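Local atomic coordinates of transcriptional regulatory protein RcsB (Escherichia coli, PDB entry 5I4C), a protein that acts as the response regulator of the Rcs stress-signalling phosphorelay, binding regulatory DNA to control capsule synthesis, biofilm formation and cell division genes. Residues A[4-9]-A[29-34]. Numbering follows the deposited sequence.
Sequences MNVIIA and VNVVGE
Val6 bonds through both its backbone N and O to strand 29-35: its N donates to Asn30 O (2.8 Å) and its O accepts from Val32 N (2.9 Å). Asn30 N to Met4 O and Ile8 N to Gly33 O extend this parallel pairing at either end. The register slips by one residue on the way: Val6 lies across from Val31 but Ile8 from Glu34, so strand 29-35 has one extra residue at Val32, a beta bulge. Val32 CG1 lies 3.6 Å from Asn5 CG, beside the amide, and Val32 CG2 is 4.0 Å from Ile7 CG1. Asn5 OD1 in turn rests 3.5 Å from CB of Asn30; the two amides, their planes 55° apart, are not hydrogen-bonded to each other. Asn5 ND2 is held by Asp49 O, and Asn30 OD1 by Asn3. On the other face Val6 CG2 touches Val31 CG2 (4.0 Å), while the Val29 side chain crosses that of Val6 at about a right angle, its CG1 against the Val6 methyls. Ile8 places CG1 between its backbone N and carbonyl carbon (chi1 62°), bringing it 3.6 Å from CG of Glu34, whose extended chain runs alongside, pointing the same way. Glu34 OE2 forms a salt bridge with Arg20 NE of helix 13-23, the helix that connects the two strands in a beta-alpha-beta crossover. Leu16 and Ile19 of that helix cover Ile8, and Leu23 covers Val6 and Val31, whereas Leu120 of helix 112-124 reaches Met4 and Val29. This pairing joins edge strand 29-35 of the CheY-like receiver sheet to 4-9, which is followed by 52-56. Backbone bonds thus set the strand alignment, valine and isoleucine side chains pack against helix 13-23, and the carboxylate at the margin ties strand 29-35 to its own connecting helix.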
loop_
_atom_site.group_PDB
_atom_site.type_symbol
_atom_site.label_atom_id
_atom_site.label_comp_id
_atom_site.label_asym_id
_atom_site.label_seq_id
_atom_site.Cartn_x
_atom_site.Cartn_y
_atom_site.Cartn_z
ATOM N N MET A 4 -21.842 -9.678 -1.660
ATOM C CA MET A 4 -21.526 -8.427 -2.300
ATOM C C MET A 4 -20.302 -8.569 -3.216
ATOM O O MET A 4 -19.218 -8.947 -2.773
ATOM C CB MET A 4 -21.317 -7.388 -1.229
ATOM C CG MET A 4 -21.108 -5.978 -1.743
ATOM S SD MET A 4 -20.868 -4.878 -0.315
ATOM C CE MET A 4 -22.530 -4.662 0.311
ATOM N N ASN A 5 -20.475 -8.223 -4.502
ATOM C CA ASN A 5 -19.391 -8.275 -5.465
ATOM C C ASN A 5 -18.844 -6.896 -5.576
ATOM O O ASN A 5 -19.632 -5.924 -5.788
ATOM C CB ASN A 5 -19.866 -8.723 -6.812
ATOM C CG ASN A 5 -20.264 -10.167 -6.824
ATOM O OD1 ASN A 5 -19.788 -10.972 -6.010
ATOM N ND2 ASN A 5 -21.162 -10.506 -7.731
ATOM N N VAL A 6 -17.530 -6.793 -5.420
ATOM C CA VAL A 6 -16.838 -5.486 -5.418
ATOM C C VAL A 6 -15.728 -5.465 -6.441
ATOM O O VAL A 6 -15.118 -6.483 -6.749
ATOM C CB VAL A 6 -16.362 -5.064 -3.976
ATOM C CG1 VAL A 6 -17.441 -5.309 -2.888
ATOM C CG2 VAL A 6 -15.096 -5.776 -3.552
ATOM N N ILE A 7 -15.478 -4.280 -7.011
ATOM C CA ILE A 7 -14.319 -4.028 -7.877
ATOM C C ILE A 7 -13.436 -3.084 -7.097
ATOM O O ILE A 7 -13.960 -2.186 -6.412
ATOM C CB ILE A 7 -14.770 -3.346 -9.190
ATOM C CG1 ILE A 7 -15.623 -4.297 -10.004
ATOM C CG2 ILE A 7 -13.603 -2.843 -9.975
ATOM C CD1 ILE A 7 -16.097 -3.677 -11.281
ATOM N N ILE A 8 -12.138 -3.255 -7.197
ATOM C CA ILE A 8 -11.233 -2.381 -6.499
ATOM C C ILE A 8 -10.342 -1.719 -7.529
ATOM O O ILE A 8 -9.839 -2.392 -8.460
ATOM C CB ILE A 8 -10.460 -3.107 -5.379
ATOM C CG1 ILE A 8 -9.584 -4.238 -5.886
ATOM C CG2 ILE A 8 -11.417 -3.778 -4.396
ATOM C CD1 ILE A 8 -8.775 -4.938 -4.758
ATOM N N ALA A 9 -10.151 -0.410 -7.394
ATOM C CA ALA A 9 -9.395 0.315 -8.388
ATOM C C ALA A 9 -8.450 1.309 -7.740
ATOM O O ALA A 9 -8.854 2.132 -6.898
ATOM C CB ALA A 9 -10.328 1.010 -9.365
ATOM N N VAL A 29 -18.114 -11.042 0.917
ATOM C CA VAL A 29 -17.547 -10.086 -0.059
ATOM C C VAL A 29 -16.695 -10.849 -1.033
ATOM O O VAL A 29 -15.825 -11.572 -0.614
ATOM C CB VAL A 29 -16.702 -8.984 0.638
ATOM C CG1 VAL A 29 -15.963 -8.149 -0.375
ATOM C CG2 VAL A 29 -17.590 -8.075 1.456
ATOM N N ASN A 30 -16.931 -10.632 -2.330
ATOM C CA ASN A 30 -16.147 -11.214 -3.403
ATOM C C ASN A 30 -15.627 -10.095 -4.261
ATOM O O ASN A 30 -16.399 -9.246 -4.735
ATOM C CB ASN A 30 -16.978 -12.168 -4.268
ATOM C CG ASN A 30 -17.501 -13.314 -3.464
ATOM O OD1 ASN A 30 -18.691 -13.406 -3.212
ATOM N ND2 ASN A 30 -16.603 -14.135 -2.956
ATOM N N VAL A 31 -14.322 -10.105 -4.448
ATOM C CA VAL A 31 -13.639 -9.240 -5.380
ATOM C C VAL A 31 -13.740 -9.845 -6.756
ATOM O O VAL A 31 -13.174 -10.903 -6.998
ATOM C CB VAL A 31 -12.164 -9.049 -4.991
ATOM C CG1 VAL A 31 -11.468 -8.178 -6.003
ATOM C CG2 VAL A 31 -12.092 -8.457 -3.618
ATOM N N VAL A 32 -14.469 -9.166 -7.636
ATOM C CA VAL A 32 -14.718 -9.582 -8.997
ATOM C C VAL A 32 -13.808 -8.821 -9.994
ATOM O O VAL A 32 -13.765 -9.162 -11.183
ATOM C CB VAL A 32 -16.218 -9.504 -9.395
ATOM C CG1 VAL A 32 -17.039 -10.341 -8.444
ATOM C CG2 VAL A 32 -16.796 -8.092 -9.384
ATOM N N GLY A 33 -13.062 -7.818 -9.548
ATOM C CA GLY A 33 -12.117 -7.159 -10.459
ATOM C C GLY A 33 -11.213 -6.206 -9.761
ATOM O O GLY A 33 -11.596 -5.641 -8.720
ATOM N N GLU A 34 -10.018 -6.047 -10.325
ATOM C CA GLU A 34 -9.081 -5.048 -9.888
ATOM C C GLU A 34 -8.569 -4.287 -11.109
ATOM O O GLU A 34 -8.131 -4.941 -12.057
ATOM C CB GLU A 34 -7.857 -5.704 -9.268
ATOM C CG GLU A 34 -8.242 -6.673 -8.198
ATOM C CD GLU A 34 -7.013 -7.163 -7.437
ATOM O OE1 GLU A 34 -5.878 -6.944 -7.924
ATOM O OE2 GLU A 34 -7.176 -7.798 -6.389
#